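Local coordinates for PvdO (Pseudomonas aeruginosa, PDB 5HHA), which is a calcium-binding periplasmic protein with a formylglycine-generating-enzyme-like fold, probably acting in maturation of the pyoverdine chromophore, at residues Lys243-Gly255 / Ser263-Trp277. Residues are numbered along the deposited sequence; the frame is centred on the assembly and turned at random.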
loop_
_atom_site.group_PDB
_atom_site.type_symbol
_atom_site.label_atom_id
_atom_site.label_comp_id
_atom_site.label_asym_id
_atom_site.label_seq_id
_atom_site.Cartn_x
_atom_site.Cartn_y
_atom_site.Cartn_z
ATOM N N LYS A 243 1.434 7.280 -21.770
ATOM C CA LYS A 243 1.766 8.507 -21.072
ATOM C C LYS A 243 0.735 8.722 -19.975
ATOM O O LYS A 243 -0.467 8.599 -20.228
ATOM C CB LYS A 243 1.733 9.703 -22.030
ATOM C CG LYS A 243 2.568 9.521 -23.290
ATOM C CD LYS A 243 2.404 10.697 -24.242
ATOM C CE LYS A 243 3.366 10.575 -25.423
ATOM N NZ LYS A 243 3.397 11.807 -26.267
ATOM N N CYS A 244 1.208 9.043 -18.770
ATOM C CA CYS A 244 0.336 9.213 -17.604
ATOM C C CYS A 244 0.707 10.401 -16.740
ATOM O O CYS A 244 1.778 10.439 -16.136
ATOM C CB CYS A 244 0.385 7.970 -16.726
ATOM S SG CYS A 244 0.252 6.483 -17.674
ATOM N N GLU A 245 -0.219 11.341 -16.621
ATOM C CA GLU A 245 -0.028 12.483 -15.752
ATOM C C GLU A 245 -0.279 12.092 -14.297
ATOM O O GLU A 245 0.246 12.711 -13.397
ATOM C CB GLU A 245 -0.991 13.607 -16.124
ATOM C CG GLU A 245 -0.540 14.996 -15.660
ATOM C CD GLU A 245 -1.284 15.497 -14.436
ATOM O OE1 GLU A 245 -2.448 15.947 -14.589
ATOM O OE2 GLU A 245 -0.700 15.452 -13.325
ATOM N N LEU A 246 -1.101 11.064 -14.095
ATOM C CA LEU A 246 -1.507 10.627 -12.762
ATOM C C LEU A 246 -1.408 9.120 -12.683
ATOM O O LEU A 246 -1.666 8.421 -13.665
ATOM C CB LEU A 246 -2.934 11.047 -12.465
ATOM C CG LEU A 246 -3.197 12.548 -12.454
ATOM C CD1 LEU A 246 -4.687 12.811 -12.358
ATOM C CD2 LEU A 246 -2.476 13.220 -11.306
ATOM N N VAL A 247 -0.989 8.635 -11.513
ATOM C CA VAL A 247 -0.980 7.218 -11.224
ATOM C C VAL A 247 -1.831 6.946 -9.987
ATOM O O VAL A 247 -2.178 7.852 -9.251
ATOM C CB VAL A 247 0.462 6.700 -11.001
ATOM C CG1 VAL A 247 1.295 6.804 -12.294
ATOM C CG2 VAL A 247 1.136 7.389 -9.815
ATOM N N GLN A 248 -2.185 5.691 -9.782
ATOM C CA GLN A 248 -3.007 5.299 -8.640
ATOM C C GLN A 248 -2.183 5.169 -7.370
ATOM O O GLN A 248 -1.018 4.746 -7.394
ATOM C CB GLN A 248 -3.678 3.939 -8.902
ATOM C CG GLN A 248 -4.527 3.875 -10.154
ATOM C CD GLN A 248 -5.884 4.590 -10.119
ATOM O OE1 GLN A 248 -6.365 5.092 -9.099
ATOM N NE2 GLN A 248 -6.503 4.627 -11.245
ATOM N N ILE A 249 -2.821 5.479 -6.246
ATOM C CA ILE A 249 -2.323 5.153 -4.915
ATOM C C ILE A 249 -3.461 4.453 -4.169
ATOM O O ILE A 249 -4.649 4.620 -4.492
ATOM C CB ILE A 249 -1.813 6.403 -4.155
ATOM C CG1 ILE A 249 -2.907 7.452 -4.041
ATOM C CG2 ILE A 249 -0.595 6.978 -4.853
ATOM C CD1 ILE A 249 -2.499 8.710 -3.237
ATOM N N ARG A 250 -3.113 3.641 -3.184
ATOM C CA ARG A 250 -4.092 2.825 -2.477
ATOM C C ARG A 250 -3.914 2.914 -0.970
ATOM O O ARG A 250 -2.855 3.289 -0.459
ATOM C CB ARG A 250 -4.003 1.368 -2.927
ATOM C CG ARG A 250 -4.806 1.107 -4.220
ATOM C CD ARG A 250 -6.302 1.391 -4.009
ATOM N NE ARG A 250 -7.135 0.888 -5.099
ATOM C CZ ARG A 250 -7.998 -0.108 -4.990
ATOM N NH1 ARG A 250 -8.258 -0.733 -3.844
ATOM N NH2 ARG A 250 -8.690 -0.430 -6.057
ATOM N N GLY A 251 -4.947 2.497 -0.256
ATOM C CA GLY A 251 -4.969 2.518 1.193
ATOM C C GLY A 251 -5.486 3.843 1.701
ATOM O O GLY A 251 -6.311 4.505 1.086
ATOM N N ASN A 252 -5.026 4.214 2.891
ATOM C CA ASN A 252 -5.464 5.460 3.518
ATOM C C ASN A 252 -4.417 5.848 4.553
ATOM O O ASN A 252 -3.782 4.973 5.134
ATOM C CB ASN A 252 -6.830 5.245 4.182
ATOM C CG ASN A 252 -7.525 6.535 4.523
ATOM O OD1 ASN A 252 -7.310 7.560 3.883
ATOM N ND2 ASN A 252 -8.418 6.470 5.489
ATOM N N ASP A 253 -4.255 7.140 4.809
ATOM C CA ASP A 253 -3.210 7.584 5.717
ATOM C C ASP A 253 -3.708 8.043 7.078
ATOM O O ASP A 253 -4.898 8.257 7.329
ATOM C CB ASP A 253 -2.344 8.664 5.069
ATOM C CG ASP A 253 -3.066 9.965 4.860
ATOM O OD1 ASP A 253 -3.113 10.816 5.773
ATOM O OD2 ASP A 253 -3.578 10.178 3.721
ATOM N N TRP A 254 -2.718 8.192 7.943
ATOM C CA TRP A 254 -2.857 8.636 9.315
ATOM C C TRP A 254 -3.675 9.897 9.499
ATOM O O TRP A 254 -4.209 10.114 10.593
ATOM C CB TRP A 254 -1.464 8.852 9.917
ATOM C CG TRP A 254 -0.616 9.835 9.190
ATOM C CD1 TRP A 254 0.303 9.568 8.215
ATOM C CD2 TRP A 254 -0.593 11.256 9.379
ATOM N NE1 TRP A 254 0.885 10.707 7.784
ATOM C CE2 TRP A 254 0.368 11.773 8.482
ATOM C CE3 TRP A 254 -1.289 12.141 10.211
ATOM C CZ2 TRP A 254 0.657 13.137 8.394
ATOM C CZ3 TRP A 254 -0.996 13.504 10.130
ATOM C CH2 TRP A 254 -0.037 13.990 9.219
ATOM N N GLY A 255 -3.741 10.771 8.514
ATOM C CA GLY A 255 -4.464 12.013 8.659
ATOM C C GLY A 255 -5.896 12.000 8.160
ATOM O O GLY A 255 -6.576 13.021 8.241
ATOM N N SER A 263 -11.629 -1.212 1.616
ATOM C CA SER A 263 -10.746 -1.940 0.715
ATOM C C SER A 263 -10.804 -1.464 -0.727
ATOM O O SER A 263 -9.820 -1.614 -1.468
ATOM C CB SER A 263 -11.063 -3.419 0.766
ATOM O OG SER A 263 -10.715 -3.990 2.008
ATOM N N GLY A 264 -11.953 -0.962 -1.175
ATOM C CA GLY A 264 -12.117 -0.519 -2.542
ATOM C C GLY A 264 -11.851 0.943 -2.823
ATOM O O GLY A 264 -11.950 1.368 -3.964
ATOM N N ASN A 265 -11.499 1.720 -1.806
ATOM C CA ASN A 265 -11.221 3.140 -2.007
ATOM C C ASN A 265 -10.069 3.341 -2.975
ATOM O O ASN A 265 -9.052 2.641 -2.860
ATOM C CB ASN A 265 -10.903 3.810 -0.666
ATOM C CG ASN A 265 -11.019 5.354 -0.727
ATOM O OD1 ASN A 265 -10.054 6.062 -0.929
ATOM N ND2 ASN A 265 -12.194 5.837 -0.521
ATOM N N ARG A 266 -10.185 4.318 -3.863
ATOM C CA ARG A 266 -9.152 4.606 -4.854
ATOM C C ARG A 266 -8.706 6.047 -4.702
ATOM O O ARG A 266 -9.470 6.898 -4.246
ATOM C CB ARG A 266 -9.690 4.420 -6.290
ATOM C CG ARG A 266 -10.330 3.072 -6.520
ATOM C CD ARG A 266 -10.875 2.928 -7.929
ATOM N NE ARG A 266 -9.775 2.652 -8.849
ATOM C CZ ARG A 266 -9.851 2.763 -10.175
ATOM N NH1 ARG A 266 -10.976 3.167 -10.751
ATOM N NH2 ARG A 266 -8.804 2.455 -10.926
ATOM N N ASN A 267 -7.483 6.351 -5.115
ATOM C CA ASN A 267 -7.011 7.728 -5.174
ATOM C C ASN A 267 -5.857 7.773 -6.163
ATOM O O ASN A 267 -5.478 6.752 -6.727
ATOM C CB ASN A 267 -6.609 8.194 -3.766
ATOM C CG ASN A 267 -6.724 9.708 -3.593
ATOM O OD1 ASN A 267 -6.794 10.471 -4.547
ATOM N ND2 ASN A 267 -6.738 10.144 -2.357
ATOM N N ASN A 268 -5.311 8.953 -6.386
ATOM C CA ASN A 268 -4.280 9.139 -7.403
ATOM C C ASN A 268 -3.352 10.274 -6.995
ATOM O O ASN A 268 -3.662 11.055 -6.115
ATOM C CB ASN A 268 -4.908 9.390 -8.788
ATOM C CG ASN A 268 -5.654 10.692 -8.856
ATOM O OD1 ASN A 268 -6.892 10.715 -8.821
ATOM N ND2 ASN A 268 -4.932 11.778 -8.899
ATOM N N ALA A 269 -2.194 10.319 -7.618
ATOM C CA ALA A 269 -1.222 11.383 -7.397
ATOM C C ALA A 269 -0.415 11.500 -8.691
ATOM O O ALA A 269 -0.321 10.552 -9.454
ATOM C CB ALA A 269 -0.309 11.043 -6.225
ATOM N N ALA A 270 0.212 12.647 -8.915
ATOM C CA ALA A 270 1.202 12.719 -9.984
ATOM C C ALA A 270 2.401 11.893 -9.555
ATOM O O ALA A 270 2.769 11.909 -8.360
ATOM C CB ALA A 270 1.612 14.166 -10.218
ATOM N N PRO A 271 3.018 11.154 -10.471
ATOM C CA PRO A 271 4.121 10.284 -10.041
ATOM C C PRO A 271 5.333 11.012 -9.466
ATOM O O PRO A 271 6.122 10.402 -8.734
ATOM C CB PRO A 271 4.469 9.483 -11.311
ATOM C CG PRO A 271 3.846 10.251 -12.432
ATOM C CD PRO A 271 2.655 10.934 -11.884
ATOM N N SER A 272 5.474 12.308 -9.745
ATOM C CA SER A 272 6.560 13.094 -9.181
ATOM C C SER A 272 6.191 13.660 -7.812
ATOM O O SER A 272 7.038 14.283 -7.181
ATOM C CB SER A 272 6.951 14.220 -10.148
ATOM O OG SER A 272 5.853 15.088 -10.377
ATOM N N ASP A 273 4.950 13.487 -7.351
ATOM C CA ASP A 273 4.547 13.912 -6.011
ATOM C C ASP A 273 5.235 13.034 -4.955
ATOM O O ASP A 273 5.631 11.899 -5.227
ATOM C CB ASP A 273 3.023 13.747 -5.810
ATOM C CG ASP A 273 2.176 14.751 -6.569
ATOM O OD1 ASP A 273 2.685 15.795 -7.026
ATOM O OD2 ASP A 273 0.950 14.490 -6.671
ATOM N N ARG A 274 5.344 13.564 -3.748
ATOM C CA ARG A 274 5.719 12.763 -2.596
ATOM C C ARG A 274 5.055 13.401 -1.394
ATOM O O ARG A 274 4.628 14.565 -1.425
ATOM C CB ARG A 274 7.242 12.690 -2.426
ATOM C CG ARG A 274 7.907 14.012 -2.094
ATOM C CD ARG A 274 9.422 13.899 -2.099
ATOM N NE ARG A 274 9.920 13.712 -3.454
ATOM C CZ ARG A 274 10.741 12.745 -3.849
ATOM N NH1 ARG A 274 11.194 11.828 -3.010
ATOM N NH2 ARG A 274 11.122 12.685 -5.117
ATOM N N GLY A 275 4.973 12.659 -0.309
ATOM C CA GLY A 275 4.414 13.219 0.904
ATOM C C GLY A 275 4.687 12.348 2.093
ATOM O O GLY A 275 5.037 11.190 1.971
ATOM N N ASP A 276 4.450 12.919 3.265
ATOM C CA ASP A 276 4.631 12.225 4.531
ATOM C C ASP A 276 3.480 11.249 4.847
ATOM O O ASP A 276 3.386 10.665 5.934
ATOM C CB ASP A 276 4.823 13.245 5.658
ATOM C CG ASP A 276 3.581 14.058 5.954
ATOM O OD1 ASP A 276 2.474 13.686 5.524
ATOM O OD2 ASP A 276 3.717 15.073 6.681
ATOM N N TRP A 277 2.630 11.057 3.827
ATOM C CA TRP A 277 1.424 10.250 3.909
ATOM C C TRP A 277 1.374 9.193 2.802
ATOM O O TRP A 277 0.403 8.448 2.740
ATOM C CB TRP A 277 0.202 11.167 3.817
ATOM C CG TRP A 277 0.184 12.037 2.622
ATOM C CD1 TRP A 277 0.854 13.213 2.419
ATOM C CD2 TRP A 277 -0.566 11.797 1.434
ATOM N NE1 TRP A 277 0.575 13.711 1.175
ATOM C CE2 TRP A 277 -0.300 12.861 0.551
ATOM C CE3 TRP A 277 -1.454 10.791 1.024
ATOM C CZ2 TRP A 277 -0.887 12.945 -0.699
ATOM C CZ3 TRP A 277 -2.025 10.878 -0.231
ATOM C CH2 TRP A 277 -1.748 11.945 -1.064
HETATM O O HOH W 1 -6.373 3.830 -6.391
HETATM O O HOH W 2 -7.565 1.576 -0.851
#
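Glu245 O lies against Pro271 CD at 3.4 Å, and Leu246 sets CD1 over Asn268 ND2 (3.6 Å), with CD2 beside Ala270 N. The antiparallel ladder opens where Val247 N donates nearly straight to Ala269 O (2.9 Å, 172°) and Ala269 N returns a bond to Val247 O. Gln248 faces Asn268 in a non-hydrogen-bonded pair. At Ile249, N bonds to Asn267 O from well above the carbonyl plane, while the return bond from Asn267 N to Ile249 O is weak and water 1 bridges the two atoms. With CG1 set between its own N and carbonyl carbon (chi1 57°), Ile249 lays that branch along the Asn267 backbone and brings CD1 to 3.7 Å from Trp277 CZ3. Arg250 passes the other way, its CD 3.2 Å from Asn265 O and its guanidinium near Arg266; Glu154 forms salt bridges with both arginines, probably offsetting their like charges, Glu158 also pairs with Arg250, and Asp64 O accepts from Arg266 NH1. As the strands splay apart, water 2 links Gly251 N to Asn265 O. Asp253, in an Asx turn, packs against Trp277 CB, and Trp254 NE1 donates in its ring plane to Asp276 O (3.1 Å), close to the calcium site. Strand 266-269 extends the sheet beyond strand 247-251, which pairs on its other side with strand 218-221; helix 154-162 packs near Arg250 and helix 131-145 against Val247 and Pro271.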